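Local atomic coordinates of alpha-1,3-glucanase (Streptomyces thermodiastaticus, PDB entry 7C7D), a protein that probably hydrolyses alpha-1,3-glucan, as a thermostable glycosidase of family GH87 whose catalytic unit carries a bound calcium ion. Residues A108-P119 with Q187-V198; V319-G330 with E343-G354. All blocks are in the same frame, centred on the assembly; numbering follows the deposited sequence.

Contact 1: A108-P119 with Q187-V198; sequences AANALTVAYSVP and QVTVDVADFEQV. With CA (calcium ion), chain C.
L112 lays CD1 over one face of the F195 ring in a CH-pi contact, 3.9 Å from CE2. Its CG stands anti to the backbone N (chi1 175°), which runs it alongside F195. Nearby, V114 CG1 meets V190 CG1 at 3.9 Å. This buried apolar face is tightly packed. The face with T113 and E196 is more polar. A water there bridges T113 OG1 and E196 OE1, while E196 OE2 forms a salt bridge with R346. The ends, with A108, P119 and Q187, are partly exposed and thinly packed. N110 still ties its end down; it and A111 both face E196 in a classic beta bulge. N110 OD1 accepts a nearly straight bond (177°) from V198 N at 2.7 Å. N110 ND2 donates to V198 O at 2.8 Å, in the carbonyl plane and on a lone pair. With an alanine here, V198 N and V198 O would probably lose these partners, leaving the segment after strand 188-196 less firmly tied. D191, at a second bulge, binds calcium through OD1 (2.3 Å) and backbone O, alongside E63, E65, S88 and Q91. Strand 188-196 also pairs antiparallel with strands 59-63 and 92-95, while strand 109-117 pairs with strand 163-169.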
loop_
_atom_site.group_PDB
_atom_site.type_symbol
_atom_site.label_atom_id
_atom_site.label_comp_id
_atom_site.label_asym_id
_atom_site.label_seq_id
_atom_site.Cartn_x
_atom_site.Cartn_y
_atom_site.Cartn_z
ATOM N N ALA A 108 -23.936 1.306 7.516
ATOM C CA ALA A 108 -24.622 2.144 6.540
ATOM C C ALA A 108 -23.703 2.418 5.362
ATOM O O ALA A 108 -22.546 2.805 5.540
ATOM C CB ALA A 108 -25.019 3.470 7.183
ATOM N N ALA A 109 -24.220 2.213 4.156
ATOM C CA ALA A 109 -23.394 2.360 2.970
ATOM C C ALA A 109 -24.285 2.683 1.782
ATOM O O ALA A 109 -25.472 2.344 1.766
ATOM C CB ALA A 109 -22.578 1.090 2.700
ATOM N N ASN A 110 -23.700 3.377 0.806
ATOM C CA ASN A 110 -24.355 3.653 -0.464
ATOM C C ASN A 110 -23.413 3.402 -1.632
ATOM O O ASN A 110 -23.734 3.771 -2.768
ATOM C CB ASN A 110 -24.895 5.090 -0.517
ATOM C CG ASN A 110 -23.798 6.140 -0.394
ATOM O OD1 ASN A 110 -22.627 5.820 -0.196
ATOM N ND2 ASN A 110 -24.182 7.407 -0.513
ATOM N N ALA A 111 -22.259 2.798 -1.373
ATOM C CA ALA A 111 -21.239 2.600 -2.386
ATOM C C ALA A 111 -20.518 1.291 -2.108
ATOM O O ALA A 111 -20.449 0.829 -0.962
ATOM C CB ALA A 111 -20.248 3.766 -2.411
ATOM N N LEU A 112 -19.976 0.707 -3.170
ATOM C CA LEU A 112 -19.390 -0.622 -3.113
ATOM C C LEU A 112 -18.105 -0.637 -3.926
ATOM O O LEU A 112 -18.097 -0.182 -5.071
ATOM C CB LEU A 112 -20.388 -1.616 -3.715
ATOM C CG LEU A 112 -19.969 -3.069 -3.868
ATOM C CD1 LEU A 112 -19.692 -3.667 -2.505
ATOM C CD2 LEU A 112 -21.060 -3.846 -4.582
ATOM N N THR A 113 -17.024 -1.146 -3.334
ATOM C CA THR A 113 -15.798 -1.453 -4.063
ATOM C C THR A 113 -15.494 -2.930 -3.876
ATOM O O THR A 113 -15.546 -3.434 -2.749
ATOM C CB THR A 113 -14.618 -0.611 -3.567
ATOM O OG1 THR A 113 -14.937 0.778 -3.701
ATOM C CG2 THR A 113 -13.358 -0.911 -4.374
ATOM N N VAL A 114 -15.190 -3.626 -4.967
ATOM C CA VAL A 114 -14.967 -5.067 -4.937
ATOM C C VAL A 114 -13.597 -5.378 -5.517
ATOM O O VAL A 114 -13.283 -4.960 -6.637
ATOM C CB VAL A 114 -16.056 -5.817 -5.720
ATOM C CG1 VAL A 114 -15.801 -7.316 -5.679
ATOM C CG2 VAL A 114 -17.428 -5.495 -5.154
ATOM N N ALA A 115 -12.785 -6.114 -4.763
ATOM C CA ALA A 115 -11.521 -6.639 -5.267
ATOM C C ALA A 115 -11.773 -8.031 -5.833
ATOM O O ALA A 115 -12.382 -8.875 -5.171
ATOM C CB ALA A 115 -10.480 -6.696 -4.147
ATOM N N TYR A 116 -11.311 -8.266 -7.056
ATOM C CA TYR A 116 -11.691 -9.464 -7.790
ATOM C C TYR A 116 -10.600 -9.772 -8.806
ATOM O O TYR A 116 -9.757 -8.928 -9.115
ATOM C CB TYR A 116 -13.018 -9.236 -8.538
ATOM C CG TYR A 116 -12.775 -8.300 -9.697
ATOM C CD1 TYR A 116 -12.748 -6.920 -9.506
ATOM C CD2 TYR A 116 -12.460 -8.793 -10.964
ATOM C CE1 TYR A 116 -12.439 -6.056 -10.544
ATOM C CE2 TYR A 116 -12.136 -7.936 -11.996
ATOM C CZ TYR A 116 -12.137 -6.577 -11.787
ATOM O OH TYR A 116 -11.835 -5.720 -12.818
ATOM N N SER A 117 -10.669 -10.975 -9.378
ATOM C CA SER A 117 -9.845 -11.361 -10.517
ATOM C C SER A 117 -10.720 -12.075 -11.543
ATOM O O SER A 117 -11.649 -12.799 -11.175
ATOM C CB SER A 117 -8.733 -12.311 -10.059
ATOM O OG SER A 117 -7.879 -12.684 -11.122
ATOM N N VAL A 118 -10.443 -11.859 -12.824
ATOM C CA VAL A 118 -11.010 -12.685 -13.895
ATOM C C VAL A 118 -9.861 -13.229 -14.710
ATOM O O VAL A 118 -8.734 -12.694 -14.664
ATOM C CB VAL A 118 -12.014 -11.892 -14.773
ATOM C CG1 VAL A 118 -13.194 -11.410 -13.948
ATOM C CG2 VAL A 118 -11.319 -10.760 -15.513
ATOM N N PRO A 119 -10.081 -14.291 -15.488
ATOM C CA PRO A 119 -8.976 -14.900 -16.228
ATOM C C PRO A 119 -8.357 -13.934 -17.228
ATOM O O PRO A 119 -9.035 -13.095 -17.824
ATOM C CB PRO A 119 -9.632 -16.095 -16.930
ATOM C CG PRO A 119 -10.795 -16.432 -16.059
ATOM C CD PRO A 119 -11.311 -15.099 -15.597
ATOM N N GLN A 187 -16.250 -15.891 -15.368
ATOM C CA GLN A 187 -15.965 -16.451 -14.052
ATOM C C GLN A 187 -15.191 -15.418 -13.241
ATOM O O GLN A 187 -14.147 -14.931 -13.685
ATOM C CB GLN A 187 -15.151 -17.732 -14.204
ATOM C CG GLN A 187 -14.866 -18.475 -12.912
ATOM C CD GLN A 187 -13.870 -19.590 -13.128
ATOM O OE1 GLN A 187 -12.691 -19.337 -13.370
ATOM N NE2 GLN A 187 -14.339 -20.831 -13.063
ATOM N N VAL A 188 -15.696 -15.075 -12.061
ATOM C CA VAL A 188 -15.121 -14.007 -11.253
ATOM C C VAL A 188 -14.687 -14.585 -9.916
ATOM O O VAL A 188 -15.482 -15.229 -9.225
ATOM C CB VAL A 188 -16.111 -12.848 -11.035
ATOM C CG1 VAL A 188 -15.424 -11.703 -10.287
ATOM C CG2 VAL A 188 -16.688 -12.367 -12.364
ATOM N N THR A 189 -13.436 -14.346 -9.544
ATOM C CA THR A 189 -12.941 -14.711 -8.225
ATOM C C THR A 189 -13.023 -13.463 -7.357
ATOM O O THR A 189 -12.305 -12.488 -7.590
ATOM C CB THR A 189 -11.526 -15.267 -8.322
ATOM O OG1 THR A 189 -11.569 -16.466 -9.110
ATOM C CG2 THR A 189 -10.979 -15.600 -6.938
ATOM N N VAL A 190 -13.934 -13.478 -6.387
ATOM C CA VAL A 190 -14.198 -12.321 -5.537
ATOM C C VAL A 190 -13.392 -12.450 -4.254
ATOM O O VAL A 190 -13.486 -13.461 -3.548
ATOM C CB VAL A 190 -15.702 -12.188 -5.241
ATOM C CG1 VAL A 190 -15.967 -10.953 -4.392
ATOM C CG2 VAL A 190 -16.498 -12.118 -6.549
ATOM N N ASP A 191 -12.610 -11.419 -3.940
ATOM C CA ASP A 191 -11.716 -11.458 -2.785
ATOM C C ASP A 191 -12.347 -10.835 -1.540
ATOM O O ASP A 191 -12.400 -11.461 -0.472
ATOM C CB ASP A 191 -10.426 -10.724 -3.158
ATOM C CG ASP A 191 -9.417 -10.693 -2.034
ATOM O OD1 ASP A 191 -9.603 -11.418 -1.021
ATOM O OD2 ASP A 191 -8.422 -9.943 -2.173
ATOM N N VAL A 192 -12.801 -9.588 -1.663
ATOM C CA VAL A 192 -13.239 -8.784 -0.527
ATOM C C VAL A 192 -14.067 -7.645 -1.104
ATOM O O VAL A 192 -13.828 -7.196 -2.228
ATOM C CB VAL A 192 -12.021 -8.284 0.302
ATOM C CG1 VAL A 192 -10.994 -7.551 -0.566
ATOM C CG2 VAL A 192 -12.470 -7.415 1.485
ATOM N N ALA A 193 -15.063 -7.196 -0.347
ATOM C CA ALA A 193 -15.903 -6.076 -0.745
ATOM C C ALA A 193 -15.874 -5.007 0.337
ATOM O O ALA A 193 -15.919 -5.320 1.532
ATOM C CB ALA A 193 -17.347 -6.529 -0.990
ATOM N N ASP A 194 -15.798 -3.746 -0.084
ATOM C CA ASP A 194 -15.776 -2.600 0.819
ATOM C C ASP A 194 -17.111 -1.874 0.722
ATOM O O ASP A 194 -17.581 -1.570 -0.381
ATOM C CB ASP A 194 -14.661 -1.613 0.453
ATOM C CG ASP A 194 -13.296 -2.264 0.305
ATOM O OD1 ASP A 194 -13.012 -3.281 0.966
ATOM O OD2 ASP A 194 -12.491 -1.728 -0.487
ATOM N N PHE A 195 -17.716 -1.582 1.874
ATOM C CA PHE A 195 -19.011 -0.921 1.947
ATOM C C PHE A 195 -18.799 0.469 2.529
ATOM O O PHE A 195 -18.371 0.597 3.680
ATOM C CB PHE A 195 -19.959 -1.754 2.808
ATOM C CG PHE A 195 -20.286 -3.085 2.201
ATOM C CD1 PHE A 195 -19.454 -4.181 2.392
ATOM C CD2 PHE A 195 -21.399 -3.228 1.392
ATOM C CE1 PHE A 195 -19.748 -5.404 1.817
ATOM C CE2 PHE A 195 -21.695 -4.448 0.806
ATOM C CZ PHE A 195 -20.869 -5.536 1.018
ATOM N N GLU A 196 -19.064 1.499 1.724
ATOM C CA GLU A 196 -18.694 2.872 2.046
ATOM C C GLU A 196 -19.911 3.784 2.007
ATOM O O GLU A 196 -20.801 3.619 1.164
ATOM C CB GLU A 196 -17.645 3.414 1.057
ATOM C CG GLU A 196 -17.101 4.790 1.434
ATOM C CD GLU A 196 -15.879 5.202 0.634
ATOM O OE1 GLU A 196 -15.318 4.357 -0.100
ATOM O OE2 GLU A 196 -15.476 6.381 0.746
ATOM N N GLN A 197 -19.936 4.756 2.917
ATOM C CA GLN A 197 -20.894 5.852 2.874
ATOM C C GLN A 197 -20.221 7.031 2.186
ATOM O O GLN A 197 -19.333 7.671 2.761
ATOM C CB GLN A 197 -21.329 6.241 4.284
ATOM C CG GLN A 197 -22.419 7.291 4.298
ATOM C CD GLN A 197 -23.697 6.801 3.643
ATOM O OE1 GLN A 197 -24.409 7.569 2.996
ATOM N NE2 GLN A 197 -24.001 5.521 3.821
ATOM N N VAL A 198 -20.638 7.311 0.954
ATOM C CA VAL A 198 -20.098 8.411 0.168
ATOM C C VAL A 198 -21.079 9.569 0.231
ATOM O O VAL A 198 -22.280 9.390 -0.006
ATOM C CB VAL A 198 -19.844 7.979 -1.286
ATOM C CG1 VAL A 198 -19.457 9.181 -2.144
ATOM C CG2 VAL A 198 -18.760 6.914 -1.331
HETATM CA CA CA C . -10.418 -12.581 0.750
HETATM O O HOH W 1 -15.280 1.715 -1.120
HETATM O O HOH W 2 -11.699 -15.968 -11.857
#

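Contact 2: V319-G330 with E343-G354; sequences VSGMWIQHVKVG and ENNRILDTTADG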
loop_
_atom_site.group_PDB
_atom_site.type_symbol
_atom_site.label_atom_id
_atom_site.label_comp_id
_atom_site.label_asym_id
_atom_site.label_seq_id
_atom_site.Cartn_x
_atom_site.Cartn_y
_atom_site.Cartn_z
ATOM N N VAL A 319 -2.573 16.732 -0.503
ATOM C CA VAL A 319 -3.322 15.834 -1.376
ATOM C C VAL A 319 -4.300 15.088 -0.481
ATOM O O VAL A 319 -3.874 14.366 0.425
ATOM C CB VAL A 319 -2.402 14.830 -2.091
ATOM C CG1 VAL A 319 -3.216 13.867 -2.943
ATOM C CG2 VAL A 319 -1.346 15.547 -2.918
ATOM N N SER A 320 -5.603 15.272 -0.705
ATOM C CA SER A 320 -6.582 14.693 0.207
ATOM C C SER A 320 -7.887 14.353 -0.502
ATOM O O SER A 320 -8.281 15.006 -1.469
ATOM C CB SER A 320 -6.856 15.629 1.390
ATOM O OG SER A 320 -7.382 16.871 0.952
ATOM N N GLY A 321 -8.571 13.337 0.023
ATOM C CA GLY A 321 -9.861 12.939 -0.508
ATOM C C GLY A 321 -9.816 12.381 -1.911
ATOM O O GLY A 321 -10.839 12.385 -2.600
ATOM N N MET A 322 -8.663 11.887 -2.354
ATOM C CA MET A 322 -8.483 11.435 -3.725
ATOM C C MET A 322 -8.710 9.938 -3.853
ATOM O O MET A 322 -8.546 9.170 -2.903
ATOM C CB MET A 322 -7.063 11.737 -4.210
ATOM C CG MET A 322 -6.641 13.190 -4.081
ATOM S SD MET A 322 -7.477 14.324 -5.210
ATOM C CE MET A 322 -6.974 13.663 -6.798
ATOM N N TRP A 323 -9.062 9.529 -5.073
ATOM C CA TRP A 323 -9.098 8.129 -5.478
ATOM C C TRP A 323 -8.111 7.991 -6.629
ATOM O O TRP A 323 -8.326 8.575 -7.696
ATOM C CB TRP A 323 -10.503 7.777 -5.951
ATOM C CG TRP A 323 -10.694 6.370 -6.389
ATOM C CD1 TRP A 323 -10.277 5.797 -7.564
ATOM C CD2 TRP A 323 -11.394 5.354 -5.672
ATOM N NE1 TRP A 323 -10.662 4.476 -7.602
ATOM C CE2 TRP A 323 -11.351 4.183 -6.454
ATOM C CE3 TRP A 323 -12.045 5.317 -4.432
ATOM C CZ2 TRP A 323 -11.952 2.992 -6.044
ATOM C CZ3 TRP A 323 -12.634 4.134 -4.027
ATOM C CH2 TRP A 323 -12.578 2.987 -4.828
ATOM N N ILE A 324 -7.033 7.239 -6.412
ATOM C CA ILE A 324 -5.937 7.117 -7.369
ATOM C C ILE A 324 -5.844 5.651 -7.759
ATOM O O ILE A 324 -5.733 4.786 -6.881
ATOM C CB ILE A 324 -4.610 7.582 -6.748
ATOM C CG1 ILE A 324 -4.729 9.004 -6.194
ATOM C CG2 ILE A 324 -3.460 7.448 -7.742
ATOM C CD1 ILE A 324 -5.139 10.043 -7.199
ATOM N N GLN A 325 -5.911 5.363 -9.062
ATOM C CA GLN A 325 -6.023 3.977 -9.483
ATOM C C GLN A 325 -5.468 3.795 -10.892
ATOM O O GLN A 325 -5.565 4.690 -11.730
ATOM C CB GLN A 325 -7.495 3.545 -9.436
ATOM C CG GLN A 325 -7.736 2.087 -9.727
ATOM C CD GLN A 325 -9.207 1.711 -9.671
ATOM O OE1 GLN A 325 -10.094 2.565 -9.819
ATOM N NE2 GLN A 325 -9.476 0.429 -9.457
ATOM N N HIS A 326 -4.925 2.601 -11.157
ATOM C CA HIS A 326 -4.522 2.210 -12.519
ATOM C C HIS A 326 -3.441 3.129 -13.079
ATOM O O HIS A 326 -3.481 3.535 -14.245
ATOM C CB HIS A 326 -5.707 2.087 -13.480
ATOM C CG HIS A 326 -6.665 1.000 -13.118
ATOM N ND1 HIS A 326 -7.987 1.011 -13.510
ATOM C CD2 HIS A 326 -6.498 -0.131 -12.390
ATOM C CE1 HIS A 326 -8.594 -0.064 -13.036
ATOM N NE2 HIS A 326 -7.711 -0.774 -12.355
ATOM N N VAL A 327 -2.466 3.454 -12.235
ATOM C CA VAL A 327 -1.249 4.145 -12.644
ATOM C C VAL A 327 -0.063 3.257 -12.290
ATOM O O VAL A 327 -0.241 2.156 -11.750
ATOM C CB VAL A 327 -1.146 5.552 -12.019
ATOM C CG1 VAL A 327 -2.249 6.443 -12.557
ATOM C CG2 VAL A 327 -1.236 5.494 -10.486
ATOM N N LYS A 328 1.152 3.710 -12.600
ATOM C CA LYS A 328 2.339 2.952 -12.209
ATOM C C LYS A 328 2.668 3.227 -10.745
ATOM O O LYS A 328 2.575 2.334 -9.898
ATOM C CB LYS A 328 3.519 3.280 -13.130
ATOM C CG LYS A 328 4.749 2.432 -12.829
ATOM C CD LYS A 328 5.967 2.848 -13.622
ATOM C CE LYS A 328 6.502 4.185 -13.166
ATOM N NZ LYS A 328 7.889 4.412 -13.677
ATOM N N VAL A 329 3.048 4.465 -10.438
ATOM C CA VAL A 329 3.214 4.937 -9.068
ATOM C C VAL A 329 2.135 5.973 -8.797
ATOM O O VAL A 329 1.862 6.831 -9.643
ATOM C CB VAL A 329 4.618 5.528 -8.834
ATOM C CG1 VAL A 329 4.752 6.073 -7.409
ATOM C CG2 VAL A 329 5.670 4.478 -9.097
ATOM N N GLY A 330 1.509 5.898 -7.624
ATOM C CA GLY A 330 0.575 6.948 -7.265
ATOM C C GLY A 330 1.253 8.300 -7.152
ATOM O O GLY A 330 0.938 9.231 -7.900
ATOM N N GLU A 343 -3.224 12.774 2.771
ATOM C CA GLU A 343 -4.121 12.214 3.771
ATOM C C GLU A 343 -5.486 11.884 3.188
ATOM O O GLU A 343 -5.988 12.559 2.287
ATOM C CB GLU A 343 -4.300 13.172 4.964
ATOM C CG GLU A 343 -4.970 14.477 4.562
ATOM C CD GLU A 343 -5.059 15.489 5.688
ATOM O OE1 GLU A 343 -4.743 15.152 6.847
ATOM O OE2 GLU A 343 -5.445 16.642 5.401
ATOM N N ASN A 344 -6.092 10.837 3.743
ATOM C CA ASN A 344 -7.473 10.471 3.423
ATOM C C ASN A 344 -7.658 10.186 1.937
ATOM O O ASN A 344 -8.635 10.617 1.321
ATOM C CB ASN A 344 -8.477 11.515 3.917
ATOM C CG ASN A 344 -8.367 11.753 5.400
ATOM O OD1 ASN A 344 -8.035 12.851 5.838
ATOM N ND2 ASN A 344 -8.635 10.719 6.186
ATOM N N ASN A 345 -6.714 9.449 1.357
ATOM C CA ASN A 345 -6.786 9.046 -0.039
ATOM C C ASN A 345 -6.887 7.532 -0.133
ATOM O O ASN A 345 -6.583 6.805 0.815
ATOM C CB ASN A 345 -5.548 9.495 -0.816
ATOM C CG ASN A 345 -5.285 10.974 -0.678
ATOM O OD1 ASN A 345 -6.050 11.792 -1.174
ATOM N ND2 ASN A 345 -4.203 11.327 0.003
ATOM N N ARG A 346 -7.313 7.073 -1.305
ATOM C CA ARG A 346 -7.274 5.670 -1.683
ATOM C C ARG A 346 -6.314 5.536 -2.850
ATOM O O ARG A 346 -6.406 6.299 -3.820
ATOM C CB ARG A 346 -8.650 5.165 -2.118
ATOM C CG ARG A 346 -9.785 5.660 -1.270
ATOM C CD ARG A 346 -9.739 5.065 0.127
ATOM N NE ARG A 346 -10.704 5.749 0.981
ATOM C CZ ARG A 346 -12.020 5.565 0.905
ATOM N NH1 ARG A 346 -12.522 4.690 0.041
ATOM N NH2 ARG A 346 -12.833 6.253 1.691
ATOM N N ILE A 347 -5.389 4.587 -2.751
ATOM C CA ILE A 347 -4.454 4.292 -3.828
ATOM C C ILE A 347 -4.585 2.801 -4.106
ATOM O O ILE A 347 -4.207 1.970 -3.269
ATOM C CB ILE A 347 -3.010 4.685 -3.476
ATOM C CG1 ILE A 347 -2.945 6.174 -3.119
ATOM C CG2 ILE A 347 -2.075 4.388 -4.646
ATOM C CD1 ILE A 347 -1.610 6.631 -2.537
ATOM N N LEU A 348 -5.140 2.458 -5.270
ATOM C CA LEU A 348 -5.525 1.090 -5.580
ATOM C C LEU A 348 -4.966 0.705 -6.934
ATOM O O LEU A 348 -4.981 1.506 -7.874
ATOM C CB LEU A 348 -7.042 0.949 -5.678
ATOM C CG LEU A 348 -7.815 1.557 -4.521
ATOM C CD1 LEU A 348 -9.285 1.537 -4.829
ATOM C CD2 LEU A 348 -7.526 0.774 -3.270
ATOM N N ASP A 349 -4.524 -0.544 -7.051
ATOM C CA ASP A 349 -4.208 -1.134 -8.354
ATOM C C ASP A 349 -3.157 -0.302 -9.101
ATOM O O ASP A 349 -3.422 0.307 -10.143
ATOM C CB ASP A 349 -5.466 -1.278 -9.225
ATOM C CG ASP A 349 -6.601 -2.007 -8.538
ATOM O OD1 ASP A 349 -6.355 -3.007 -7.829
ATOM O OD2 ASP A 349 -7.761 -1.590 -8.746
ATOM N N THR A 350 -1.951 -0.285 -8.546
ATOM C CA THR A 350 -0.833 0.386 -9.191
ATOM C C THR A 350 0.214 -0.658 -9.544
ATOM O O THR A 350 0.411 -1.620 -8.803
ATOM C CB THR A 350 -0.237 1.501 -8.302
ATOM O OG1 THR A 350 0.221 0.954 -7.059
ATOM C CG2 THR A 350 -1.275 2.582 -8.002
ATOM N N THR A 351 0.870 -0.499 -10.693
ATOM C CA THR A 351 1.820 -1.532 -11.090
ATOM C C THR A 351 3.169 -1.410 -10.394
ATOM O O THR A 351 3.987 -2.330 -10.498
ATOM C CB THR A 351 1.988 -1.588 -12.607
ATOM O OG1 THR A 351 2.469 -0.324 -13.074
ATOM C CG2 THR A 351 0.669 -1.936 -13.281
ATOM N N ALA A 352 3.407 -0.318 -9.669
ATOM C CA ALA A 352 4.584 -0.188 -8.822
ATOM C C ALA A 352 4.153 0.406 -7.480
ATOM O O ALA A 352 3.045 0.117 -7.010
ATOM C CB ALA A 352 5.685 0.626 -9.512
ATOM N N ASP A 353 5.007 1.210 -6.848
ATOM C CA ASP A 353 4.739 1.688 -5.494
ATOM C C ASP A 353 3.474 2.541 -5.436
ATOM O O ASP A 353 3.100 3.220 -6.395
ATOM C CB ASP A 353 5.895 2.574 -5.008
ATOM C CG ASP A 353 7.176 1.808 -4.695
ATOM O OD1 ASP A 353 7.325 0.629 -5.060
ATOM O OD2 ASP A 353 8.058 2.420 -4.063
ATOM N N GLY A 354 2.851 2.567 -4.258
ATOM C CA GLY A 354 1.771 3.516 -4.051
ATOM C C GLY A 354 2.282 4.940 -3.933
ATOM O O GLY A 354 1.813 5.849 -4.630
#
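L348 presses CD1 against the six-membered part of the W323 indole, 3.3 Å from CZ2. Its CG lies beside the backbone N (chi1 -49°), and from there the side chain crosses the indole at a slant. The indole is also tied within its own segment: W323 NE1 donates a straight bond to Q325 OE1 at 3.0 Å, in the ring plane. R346 approaches the same indole with its aliphatic part, CG lying 3.9 Å from W323 CE3. Its guanidinium is turned 56° from the ring and is held by a salt bridge to E196. Backbone bonds link the strands in parallel, from R346 N to M322 O, I324 N to R346 O and L348 N to I324 O. These are successive coils of a parallel beta-helix, the fold of the pectate lyase-like family. N345 grips the turn round G321 in the preceding coil. N345 OD1 takes M322 N on a lone pair at 2.9 Å. N345 ND2 reaches V319 O at 3.1 Å from above the carbonyl plane, and V319 O also accepts from E343 N. N369 OD1 repeats for N345 N what N345 OD1 does for M322 N. Beyond the strands, Q325 NE2 donates to D349 OD2 at 2.7 Å, amide and carboxylate nearly coplanar.

How the contacts relate
Contact 1 belongs to the N-terminal beta domain and contact 2 to the beta-helix that follows it in the chain. Their centres are about 17 Å apart, yet they touch directly. E196 OE2 forms a salt bridge with R346 NH2 at 2.8 Å. T113 OG1 packs against W323 CH2 at 3.4 Å. Strand 163-169, the partner of strand 109-117, adds to the joint: D163 bonds H326, and N164 bonds Q325 and D349. D194 reaches the beta-helix too, through a salt bridge to R372. The calcium ion is bound on the contact 1 side and lies about 13 Å from the side chain of D349, so contact 2 takes no direct part in holding it.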